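Local coordinates for protein major extracellular endoglucanase (Xanthomonas campestris pv. campestris, PDB 4TUF) that hydrolyses internal beta-1,4-glucosidic bonds of cellulose, lichenin and cereal beta-glucans, this chain being the family 5 glycoside hydrolase catalytic domain, at residues T171-N174 / K175-R179; Y127-A130 / Q131-D135; L136-V139 / A140-K144; G266-A269 / G270-L274. All blocks are in the same frame, centred on the assembly; numbering follows the deposited sequence.

In the fold
From the N terminus, contact 2 (127-135) opens helix 129-143 and contact 3 (136-144) carries it through its last turns, in the unit that links strands 105-110 and 149-153 of the TIM barrel. Contact 1 (171-179) starts the next helix, 173-187, on the way to strand 192-195. Contact 4 (266-274) comes much later, in the loop between helix 257-266 and strand 276-280. All four are local, each within one continuous run, so they follow in series and none nests or crosses. Contacts 1 and 2 touch, tying two neighbouring helices together at their N-terminal ends; contact 4 stands apart, about 11 Å from contact 1 at their nearest atoms.

Contact 1: T171-N174 / K175-R179; sequences TDWN and KAAER. With 2HP (dihydrogenphosphate ion), chain H.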
loop_
_atom_site.group_PDB
_atom_site.type_symbol
_atom_site.label_atom_id
_atom_site.label_comp_id
_atom_site.label_asym_id
_atom_site.label_seq_id
_atom_site.Cartn_x
_atom_site.Cartn_y
_atom_site.Cartn_z
ATOM N N THR A 171 1.647 22.585 -0.610
ATOM C CA THR A 171 2.016 21.500 0.293
ATOM C C THR A 171 0.834 20.703 0.853
ATOM O O THR A 171 1.034 19.650 1.457
ATOM C CB THR A 171 2.830 22.033 1.489
ATOM O OG1 THR A 171 2.059 23.007 2.202
ATOM C CG2 THR A 171 4.128 22.667 1.020
ATOM N N ASP A 172 -0.387 21.195 0.667
ATOM C CA ASP A 172 -1.555 20.533 1.248
ATOM C C ASP A 172 -1.918 19.242 0.516
ATOM O O ASP A 172 -2.543 19.263 -0.543
ATOM C CB ASP A 172 -2.761 21.476 1.263
ATOM C CG ASP A 172 -2.763 22.408 2.468
ATOM O OD1 ASP A 172 -1.955 22.191 3.400
ATOM O OD2 ASP A 172 -3.584 23.351 2.487
ATOM N N TRP A 173 -1.537 18.117 1.109
ATOM C CA TRP A 173 -1.820 16.802 0.549
ATOM C C TRP A 173 -3.313 16.526 0.408
ATOM O O TRP A 173 -3.735 15.847 -0.532
ATOM C CB TRP A 173 -1.172 15.717 1.411
ATOM C CG TRP A 173 -1.647 14.329 1.110
ATOM C CD1 TRP A 173 -2.161 13.433 1.999
ATOM C CD2 TRP A 173 -1.656 13.676 -0.169
ATOM N NE1 TRP A 173 -2.490 12.262 1.359
ATOM C CE2 TRP A 173 -2.192 12.384 0.028
ATOM C CE3 TRP A 173 -1.267 14.056 -1.458
ATOM C CZ2 TRP A 173 -2.355 11.473 -1.017
ATOM C CZ3 TRP A 173 -1.428 13.147 -2.499
ATOM C CH2 TRP A 173 -1.968 11.874 -2.270
ATOM N N ASN A 174 -4.113 17.046 1.335
ATOM C CA ASN A 174 -5.554 16.795 1.305
ATOM C C ASN A 174 -6.198 17.290 0.012
ATOM O O ASN A 174 -7.010 16.595 -0.591
ATOM C CB ASN A 174 -6.245 17.441 2.508
ATOM C CG ASN A 174 -5.919 18.907 2.647
ATOM O OD1 ASN A 174 -4.752 19.300 2.594
ATOM N ND2 ASN A 174 -6.951 19.734 2.819
ATOM N N LYS A 175 -5.819 18.485 -0.421
ATOM C CA LYS A 175 -6.383 19.054 -1.635
ATOM C C LYS A 175 -5.873 18.334 -2.879
ATOM O O LYS A 175 -6.618 18.136 -3.844
ATOM C CB LYS A 175 -6.066 20.543 -1.717
ATOM C CG LYS A 175 -6.509 21.316 -0.489
ATOM C CD LYS A 175 -7.990 21.116 -0.201
ATOM C CE LYS A 175 -8.861 21.904 -1.157
ATOM N NZ LYS A 175 -10.281 21.886 -0.710
ATOM N N ALA A 176 -4.603 17.942 -2.858
ATOM C CA ALA A 176 -4.028 17.204 -3.973
ATOM C C ALA A 176 -4.698 15.838 -4.114
ATOM O O ALA A 176 -4.857 15.331 -5.223
ATOM C CB ALA A 176 -2.540 17.051 -3.795
ATOM N N ALA A 177 -5.109 15.256 -2.990
ATOM C CA ALA A 177 -5.793 13.964 -3.008
ATOM C C ALA A 177 -7.205 14.098 -3.563
ATOM O O ALA A 177 -7.714 13.190 -4.219
ATOM C CB ALA A 177 -5.831 13.365 -1.621
ATOM N N GLU A 178 -7.837 15.234 -3.287
ATOM C CA GLU A 178 -9.154 15.523 -3.837
ATOM C C GLU A 178 -9.091 15.623 -5.355
ATOM O O GLU A 178 -9.960 15.107 -6.054
ATOM C CB GLU A 178 -9.713 16.810 -3.242
ATOM C CG GLU A 178 -9.963 16.716 -1.754
ATOM C CD GLU A 178 -10.415 18.027 -1.148
ATOM O OE1 GLU A 178 -10.800 18.029 0.044
ATOM O OE2 GLU A 178 -10.379 19.052 -1.862
ATOM N N ARG A 179 -8.051 16.280 -5.862
ATOM C CA ARG A 179 -7.892 16.447 -7.301
ATOM C C ARG A 179 -7.533 15.112 -7.965
ATOM O O ARG A 179 -7.993 14.816 -9.065
ATOM C CB ARG A 179 -6.835 17.515 -7.605
ATOM C CG ARG A 179 -7.193 18.891 -7.066
ATOM C CD ARG A 179 -6.310 20.008 -7.622
ATOM N NE ARG A 179 -4.956 20.035 -7.070
ATOM C CZ ARG A 179 -4.626 20.561 -5.891
ATOM N NH1 ARG A 179 -5.560 21.090 -5.115
ATOM N NH2 ARG A 179 -3.364 20.549 -5.478
HETATM P P 2HP H . -5.722 25.247 -0.278
HETATM O O1 2HP H . -6.105 25.020 -1.725
HETATM O O2 2HP H . -6.915 24.994 0.623
HETATM O O3 2HP H . -4.610 24.304 0.108
HETATM O O4 2HP H . -5.245 26.676 -0.120
HETATM O O HOH W 1 -2.589 21.385 -2.719
HETATM O O HOH W 2 -9.573 18.343 2.753
#
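Trp173 and Ala177 meet one turn apart in the opening turns of helix 173-187, the helix of a beta-alpha-beta unit in the TIM barrel. The Ala177 methyl sits over one face of the indole as a CH-pi contact, CB lying 4.1 Å from the centroid of the Trp173 six-membered ring. CG of Trp173 is anti to the backbone N (chi1 167°), which lays the ring back against its own helix, where CE3 also reaches CB of Ala176 at 4.0 Å. Outside the helix the indole NE1 bonds to the carbonyl O of Glu196.

Another side of the turn meets a phosphate. Asp172 OD2 lies 2.8 Å from O3 of the dihydrogenphosphate, and phosphate O3 also lies 3.6 Å from CG of Lys175. The lysine chain bends at chi2 and chi3, and its NZ makes a salt bridge with Glu178 OE2 at 3.1 Å. Thr163 and Thr166 hold Asp172 OD1, while Gly165 N donates to OD1 of Asn174. One water joins Asn174 ND2 to Glu178 OE1, which Asn225 N also bonds. A second donates to Asp172 O and, in the plane of the Arg179 guanidinium, accepts from NH2 at 3.0 Å, while NE of that arginine makes a salt bridge to OE2 of Glu129.

Contact 2: Y127-A130 / Q131-D135; sequences YTEA and QWLAD. With 2HP (dihydrogenphosphate ion), chain G.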
loop_
_atom_site.group_PDB
_atom_site.type_symbol
_atom_site.label_atom_id
_atom_site.label_comp_id
_atom_site.label_asym_id
_atom_site.label_seq_id
_atom_site.Cartn_x
_atom_site.Cartn_y
_atom_site.Cartn_z
ATOM N N TYR A 127 8.764 16.190 -12.220
ATOM C CA TYR A 127 7.491 15.489 -12.322
ATOM C C TYR A 127 6.376 16.381 -11.765
ATOM O O TYR A 127 6.262 16.567 -10.548
ATOM C CB TYR A 127 7.570 14.152 -11.580
ATOM C CG TYR A 127 6.381 13.247 -11.774
ATOM C CD1 TYR A 127 6.196 12.559 -12.966
ATOM C CD2 TYR A 127 5.454 13.059 -10.754
ATOM C CE1 TYR A 127 5.106 11.720 -13.144
ATOM C CE2 TYR A 127 4.365 12.220 -10.922
ATOM C CZ TYR A 127 4.199 11.553 -12.119
ATOM O OH TYR A 127 3.120 10.717 -12.292
ATOM N N THR A 128 5.574 16.954 -12.657
ATOM C CA THR A 128 4.580 17.954 -12.262
ATOM C C THR A 128 3.300 17.325 -11.731
ATOM O O THR A 128 3.060 16.140 -11.933
ATOM C CB THR A 128 4.206 18.855 -13.436
ATOM O OG1 THR A 128 3.395 18.112 -14.358
ATOM C CG2 THR A 128 5.451 19.356 -14.139
ATOM N N GLU A 129 2.465 18.123 -11.074
ATOM C CA GLU A 129 1.176 17.621 -10.607
ATOM C C GLU A 129 0.309 17.198 -11.789
ATOM O O GLU A 129 -0.417 16.203 -11.714
ATOM C CB GLU A 129 0.452 18.668 -9.765
ATOM C CG GLU A 129 -1.047 18.428 -9.639
ATOM C CD GLU A 129 -1.733 19.436 -8.740
ATOM O OE1 GLU A 129 -1.131 19.823 -7.711
ATOM O OE2 GLU A 129 -2.870 19.841 -9.066
ATOM N N ALA A 130 0.394 17.948 -12.885
ATOM C CA ALA A 130 -0.303 17.578 -14.114
ATOM C C ALA A 130 0.085 16.169 -14.586
ATOM O O ALA A 130 -0.783 15.365 -14.943
ATOM C CB ALA A 130 -0.018 18.589 -15.195
ATOM N N GLN A 131 1.385 15.872 -14.585
ATOM C CA GLN A 131 1.853 14.538 -14.954
ATOM C C GLN A 131 1.331 13.501 -13.969
ATOM O O GLN A 131 0.928 12.408 -14.363
ATOM C CB GLN A 131 3.381 14.481 -15.010
ATOM C CG GLN A 131 4.004 15.331 -16.091
ATOM C CD GLN A 131 5.518 15.261 -16.084
ATOM O OE1 GLN A 131 6.191 16.077 -15.452
ATOM N NE2 GLN A 131 6.064 14.280 -16.788
ATOM N N TRP A 132 1.337 13.853 -12.687
ATOM C CA TRP A 132 0.827 12.965 -11.646
ATOM C C TRP A 132 -0.626 12.591 -11.904
ATOM O O TRP A 132 -0.970 11.414 -11.955
ATOM C CB TRP A 132 0.965 13.614 -10.268
ATOM C CG TRP A 132 0.359 12.804 -9.168
ATOM C CD1 TRP A 132 0.682 11.526 -8.816
ATOM C CD2 TRP A 132 -0.671 13.222 -8.264
ATOM N NE1 TRP A 132 -0.090 11.118 -7.758
ATOM C CE2 TRP A 132 -0.928 12.141 -7.397
ATOM C CE3 TRP A 132 -1.409 14.404 -8.110
ATOM C CZ2 TRP A 132 -1.882 12.205 -6.385
ATOM C CZ3 TRP A 132 -2.358 14.466 -7.107
ATOM C CH2 TRP A 132 -2.586 13.372 -6.256
ATOM N N LEU A 133 -1.477 13.595 -12.077
ATOM C CA LEU A 133 -2.884 13.344 -12.366
ATOM C C LEU A 133 -3.058 12.564 -13.666
ATOM O O LEU A 133 -3.883 11.648 -13.738
ATOM C CB LEU A 133 -3.654 14.656 -12.439
ATOM C CG LEU A 133 -3.675 15.473 -11.151
ATOM C CD1 LEU A 133 -4.192 16.873 -11.415
ATOM C CD2 LEU A 133 -4.525 14.780 -10.110
ATOM N N ALA A 134 -2.283 12.915 -14.690
ATOM C CA ALA A 134 -2.419 12.240 -15.979
ATOM C C ALA A 134 -2.078 10.759 -15.844
ATOM O O ALA A 134 -2.711 9.905 -16.461
ATOM C CB ALA A 134 -1.544 12.898 -17.027
ATOM N N ASP A 135 -1.094 10.453 -15.008
ATOM C CA ASP A 135 -0.666 9.072 -14.841
ATOM C C ASP A 135 -1.718 8.259 -14.085
ATOM O O ASP A 135 -1.993 7.114 -14.445
ATOM C CB ASP A 135 0.697 9.021 -14.144
ATOM C CG ASP A 135 1.841 9.451 -15.073
ATOM O OD1 ASP A 135 1.636 9.457 -16.312
ATOM O OD2 ASP A 135 2.937 9.786 -14.572
HETATM P P 2HP G . 3.971 11.379 -18.213
HETATM O O1 2HP G . 2.474 11.206 -18.345
HETATM O O2 2HP G . 4.384 11.142 -16.778
HETATM O O3 2HP G . 4.683 10.371 -19.085
HETATM O O4 2HP G . 4.354 12.779 -18.650
#
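The Tyr127 ring carries Gln131 CB over one face, a CH-pi contact with that carbon 4.2 Å from the ring centroid and 27° off the normal. At the edge, in the ring plane, stands Asp135 OD2, and O2 of the dihydrogenphosphate also lies near that plane. Trp132 packs obliquely, its CB 3.7 Å from Tyr127 CE2, while the edge of its own indole faces Glu129 O.

With CG anti to the backbone N (chi1 -172°), Tyr127 reaches forward along the helix and its OH donates to OD2 of Asp135, modelled at 2.5 Å. Ring and carboxylate are turned 29° apart. His110 NE2 is a second partner of the hydroxyl.

Thr128 and Gln131 form a capping box at the N terminus of helix 129-143. Gln131 N donates to Thr128 OG1 at 3.0 Å, and Thr128 N returns a bond to Gln131 OE1, also at 3.0 Å, from above the amide carbonyl plane. The other end of that amide, NE2, gives a straight bond to phosphate O4 at 2.9 Å; both ends of the amide are held, which is consistent with the modelled flip. Arg67 completes this phosphate pocket.

Glu129 and Leu133 run side by side, CG to CD1 3.9 Å, and Trp122 NE1 binds Glu129 OE1. Inward, Trp132 stacks edge-to-face on His110 of strand 105-110, bonds through NE1 to Leu154 O just beyond strand 149-153, and touches Trp173 of helix 173-187.

Contact 3: L136-V139 / A140-K144; sequences LRFV and ANRYK. With 2HP (dihydrogenphosphate ion), chain K.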
loop_
_atom_site.group_PDB
_atom_site.type_symbol
_atom_site.label_atom_id
_atom_site.label_comp_id
_atom_site.label_asym_id
_atom_site.label_seq_id
_atom_site.Cartn_x
_atom_site.Cartn_y
_atom_site.Cartn_z
ATOM N N LEU A 136 -2.320 8.857 -13.059
ATOM C CA LEU A 136 -3.467 8.247 -12.386
ATOM C C LEU A 136 -4.610 7.960 -13.369
ATOM O O LEU A 136 -5.183 6.873 -13.360
ATOM C CB LEU A 136 -3.971 9.146 -11.251
ATOM C CG LEU A 136 -3.019 9.398 -10.074
ATOM C CD1 LEU A 136 -3.648 10.337 -9.065
ATOM C CD2 LEU A 136 -2.600 8.098 -9.404
ATOM N N ARG A 137 -4.942 8.927 -14.216
ATOM C CA ARG A 137 -6.002 8.711 -15.193
ATOM C C ARG A 137 -5.614 7.632 -16.188
ATOM O O ARG A 137 -6.468 6.865 -16.626
ATOM C CB ARG A 137 -6.349 9.999 -15.943
ATOM C CG ARG A 137 -7.085 11.037 -15.114
ATOM C CD ARG A 137 -7.835 12.030 -15.999
ATOM N NE ARG A 137 -6.929 12.723 -16.908
ATOM C CZ ARG A 137 -6.275 13.835 -16.601
ATOM N NH1 ARG A 137 -6.432 14.390 -15.404
ATOM N NH2 ARG A 137 -5.466 14.393 -17.492
ATOM N N PHE A 138 -4.332 7.572 -16.545
ATOM C CA PHE A 138 -3.863 6.565 -17.504
ATOM C C PHE A 138 -4.117 5.166 -16.984
ATOM O O PHE A 138 -4.623 4.297 -17.693
ATOM C CB PHE A 138 -2.368 6.720 -17.799
ATOM C CG PHE A 138 -1.824 5.652 -18.711
ATOM C CD1 PHE A 138 -1.898 5.795 -20.085
ATOM C CD2 PHE A 138 -1.246 4.502 -18.194
ATOM C CE1 PHE A 138 -1.406 4.821 -20.920
ATOM C CE2 PHE A 138 -0.754 3.520 -19.031
ATOM C CZ PHE A 138 -0.833 3.679 -20.395
ATOM N N VAL A 139 -3.732 4.955 -15.737
ATOM C CA VAL A 139 -3.901 3.672 -15.098
ATOM C C VAL A 139 -5.385 3.335 -14.934
ATOM O O VAL A 139 -5.815 2.211 -15.208
ATOM C CB VAL A 139 -3.192 3.662 -13.746
ATOM C CG1 VAL A 139 -3.702 2.544 -12.895
ATOM C CG2 VAL A 139 -1.686 3.553 -13.961
ATOM N N ALA A 140 -6.170 4.317 -14.513
ATOM C CA ALA A 140 -7.594 4.095 -14.317
ATOM C C ALA A 140 -8.255 3.752 -15.645
ATOM O O ALA A 140 -9.077 2.836 -15.726
ATOM C CB ALA A 140 -8.243 5.319 -13.688
ATOM N N ASN A 141 -7.872 4.480 -16.688
ATOM C CA ASN A 141 -8.429 4.262 -18.011
ATOM C C ASN A 141 -8.120 2.871 -18.550
ATOM O O ASN A 141 -8.965 2.226 -19.167
ATOM C CB ASN A 141 -7.903 5.316 -18.974
ATOM C CG ASN A 141 -8.620 5.294 -20.295
ATOM O OD1 ASN A 141 -9.762 4.844 -20.385
ATOM N ND2 ASN A 141 -7.960 5.787 -21.335
ATOM N N ARG A 142 -6.909 2.399 -18.295
ATOM C CA ARG A 142 -6.462 1.135 -18.859
ATOM C C ARG A 142 -7.117 -0.078 -18.203
ATOM O O ARG A 142 -7.537 -1.004 -18.889
ATOM C CB ARG A 142 -4.947 1.029 -18.745
ATOM C CG ARG A 142 -4.346 -0.036 -19.612
ATOM C CD ARG A 142 -2.843 0.001 -19.526
ATOM N NE ARG A 142 -2.234 -0.910 -20.487
ATOM C CZ ARG A 142 -1.895 -0.558 -21.719
ATOM N NH1 ARG A 142 -2.109 0.682 -22.125
ATOM N NH2 ARG A 142 -1.341 -1.439 -22.536
ATOM N N TYR A 143 -7.223 -0.062 -16.878
ATOM C CA TYR A 143 -7.647 -1.253 -16.142
ATOM C C TYR A 143 -9.063 -1.173 -15.572
ATOM O O TYR A 143 -9.454 -2.023 -14.775
ATOM C CB TYR A 143 -6.648 -1.534 -15.013
ATOM C CG TYR A 143 -5.230 -1.672 -15.529
ATOM C CD1 TYR A 143 -4.878 -2.723 -16.368
ATOM C CD2 TYR A 143 -4.249 -0.742 -15.200
ATOM C CE1 TYR A 143 -3.593 -2.847 -16.855
ATOM C CE2 TYR A 143 -2.959 -0.862 -15.685
ATOM C CZ TYR A 143 -2.638 -1.915 -16.510
ATOM O OH TYR A 143 -1.356 -2.048 -17.000
ATOM N N LYS A 144 -9.840 -0.178 -15.994
ATOM C CA LYS A 144 -11.167 0.043 -15.416
ATOM C C LYS A 144 -12.148 -1.098 -15.685
ATOM O O LYS A 144 -13.184 -1.190 -15.028
ATOM C CB LYS A 144 -11.765 1.353 -15.931
ATOM C CG LYS A 144 -12.294 1.299 -17.351
ATOM C CD LYS A 144 -12.794 2.672 -17.794
ATOM C CE LYS A 144 -13.026 2.718 -19.294
ATOM N NZ LYS A 144 -11.867 2.159 -20.055
HETATM P P 2HP K . 2.319 7.613 -19.972
HETATM O O1 2HP K . 2.084 6.423 -20.873
HETATM O O2 2HP K . 3.227 7.224 -18.830
HETATM O O3 2HP K . 2.964 8.721 -20.771
HETATM O O4 2HP K . 1.002 8.083 -19.403
#
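In the last turns of helix 129-143, which packs outside strand 105-110 in the TIM barrel, Phe138 and Arg142 lie side by side and point the same way. Both carry CG anti to the backbone N (chi1 176° and -164°), and the arginine then runs extended, so that its NH1 comes to 3.7 Å from CZ at the far end of the phenyl ring. The two flat planes are 22° apart. O1 of a dihydrogenphosphate stands 3.8 Å above one face of the Phe138 ring, toward its rim.

One residue on, Val139 and Tyr143 cross at a slant, with CG1 of the valine 4.1 Å from CD2 of the tyrosine. Over the centre of the Tyr143 ring sits CG of Arg142, 3.9 Å above the plane. Val139 O accepts from Tyr143 N at 3.2 Å, and a weak bond from Arg142 N. Around them, Tyr143 packs on Leu89, Leu92 and Ile96 of helix 88-102, and Leu136 and Ala140 on Val184 of helix 173-187.

Lys144 folds back so that NZ bonds to Asn141 O at 3.0 Å, in the carbonyl plane on a lone pair. A positive charge beside the C-terminal carbonyls should suit the helix dipole. Asp93 takes two partners from here, Arg142 NH2 in a salt bridge and the Tyr143 hydroxyl in a hydrogen bond; one carboxylate thus meets a cationic and a neutral group from adjacent residues, linking this helix to helix 88-102.

Contact 4: G266-A269 / G270-L274; sequences GQFA and GTHAL. With 2HP (dihydrogenphosphate ion), chain I.
Phe268 O is gripped by two backbone donors from 270-274: His272 N at 2.9 Å, nearly in line with the carbonyl bond, and Thr271 N at 3.3 Å, from well above the carbonyl plane. Just before, Gly266 to Ala269 make a type I beta turn closed by Ala269 N to Gly266 O at 3.0 Å. Together these bonds bend the chain as it leaves helix 257-266 for strand 276-280.

The bend gathers Phe268, Thr271 and His272 round O2 of a dihydrogenphosphate. Thr271 places OG1 between its backbone N and carbonyl carbon (chi1 55°), from where the hydroxyl donates to O2 at 2.7 Å. Both rings turn their edges to phosphate O2, Phe268 through CD1 at 3.4 Å and His272 through CE1 at 3.2 Å. His272 ND1 adds a weak bond to Thr271 OG1. Leu219 completes the pocket and also packs on Phe268, while Leu274 CD1 reaches Phe268 CB at 4.2 Å.

One hydroxyl thus supplies the hydrogen bond to O2, with slightly positive ring C-H edges beside it. The anion's charge so near the imidazole may favour protonated His272.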
loop_
_atom_site.group_PDB
_atom_site.type_symbol
_atom_site.label_atom_id
_atom_site.label_comp_id
_atom_site.label_asym_id
_atom_site.label_seq_id
_atom_site.Cartn_x
_atom_site.Cartn_y
_atom_site.Cartn_z
ATOM N N GLY A 266 -5.971 5.256 14.320
ATOM C CA GLY A 266 -6.969 4.374 14.871
ATOM C C GLY A 266 -8.278 5.007 15.202
ATOM O O GLY A 266 -9.322 4.443 15.054
ATOM N N GLN A 267 -8.186 6.208 15.698
ATOM C CA GLN A 267 -9.367 6.965 16.104
ATOM C C GLN A 267 -10.351 7.209 14.957
ATOM O O GLN A 267 -11.499 7.597 15.187
ATOM C CB GLN A 267 -8.943 8.305 16.706
ATOM C CG GLN A 267 -8.072 9.130 15.772
ATOM C CD GLN A 267 -7.902 10.557 16.237
ATOM O OE1 GLN A 267 -8.874 11.236 16.565
ATOM N NE2 GLN A 267 -6.662 11.023 16.270
ATOM N N PHE A 268 -9.901 6.986 13.724
ATOM C CA PHE A 268 -10.748 7.213 12.559
ATOM C C PHE A 268 -11.448 5.945 12.100
ATOM O O PHE A 268 -12.297 5.990 11.211
ATOM C CB PHE A 268 -9.926 7.799 11.411
ATOM C CG PHE A 268 -9.370 9.157 11.711
ATOM C CD1 PHE A 268 -10.155 10.286 11.569
ATOM C CD2 PHE A 268 -8.070 9.303 12.156
ATOM C CE1 PHE A 268 -9.655 11.535 11.856
ATOM C CE2 PHE A 268 -7.564 10.554 12.444
ATOM C CZ PHE A 268 -8.359 11.670 12.294
ATOM N N ALA A 269 -11.107 4.820 12.721
ATOM C CA ALA A 269 -11.625 3.521 12.291
ATOM C C ALA A 269 -13.132 3.417 12.437
ATOM O O ALA A 269 -13.783 2.726 11.659
ATOM C CB ALA A 269 -10.956 2.403 13.070
ATOM N N GLY A 270 -13.679 4.105 13.434
ATOM C CA GLY A 270 -15.092 4.003 13.746
ATOM C C GLY A 270 -16.003 4.766 12.805
ATOM O O GLY A 270 -17.207 4.518 12.771
ATOM N N THR A 271 -15.436 5.690 12.035
ATOM C CA THR A 271 -16.241 6.516 11.137
ATOM C C THR A 271 -15.780 6.458 9.673
ATOM O O THR A 271 -16.479 6.931 8.778
ATOM C CB THR A 271 -16.248 7.984 11.601
ATOM O OG1 THR A 271 -14.899 8.451 11.726
ATOM C CG2 THR A 271 -16.938 8.108 12.946
ATOM N N HIS A 272 -14.608 5.878 9.433
ATOM C CA HIS A 272 -14.103 5.716 8.072
ATOM C C HIS A 272 -13.663 4.286 7.805
ATOM O O HIS A 272 -13.155 3.611 8.697
ATOM C CB HIS A 272 -12.922 6.650 7.810
ATOM C CG HIS A 272 -13.277 8.102 7.805
ATOM N ND1 HIS A 272 -13.360 8.852 8.960
ATOM C CD2 HIS A 272 -13.556 8.947 6.785
ATOM C CE1 HIS A 272 -13.681 10.095 8.650
ATOM N NE2 HIS A 272 -13.807 10.179 7.338
ATOM N N ALA A 273 -13.852 3.825 6.572
ATOM C CA ALA A 273 -13.246 2.571 6.143
ATOM C C ALA A 273 -11.742 2.738 6.242
ATOM O O ALA A 273 -11.188 3.688 5.687
ATOM C CB ALA A 273 -13.659 2.211 4.726
ATOM N N LEU A 274 -11.087 1.834 6.965
ATOM C CA LEU A 274 -9.657 1.962 7.208
ATOM C C LEU A 274 -8.943 0.619 7.234
ATOM O O LEU A 274 -9.461 -0.377 7.736
ATOM C CB LEU A 274 -9.418 2.710 8.521
ATOM C CG LEU A 274 -8.003 3.186 8.868
ATOM C CD1 LEU A 274 -8.073 4.451 9.708
ATOM C CD2 LEU A 274 -7.215 2.110 9.608
HETATM P P 2HP I . -14.105 12.222 11.960
HETATM O O1 2HP I . -15.615 12.150 11.939
HETATM O O2 2HP I . -13.544 10.832 11.781
HETATM O O3 2HP I . -13.625 13.109 10.835
HETATM O O4 2HP I . -13.628 12.792 13.276
#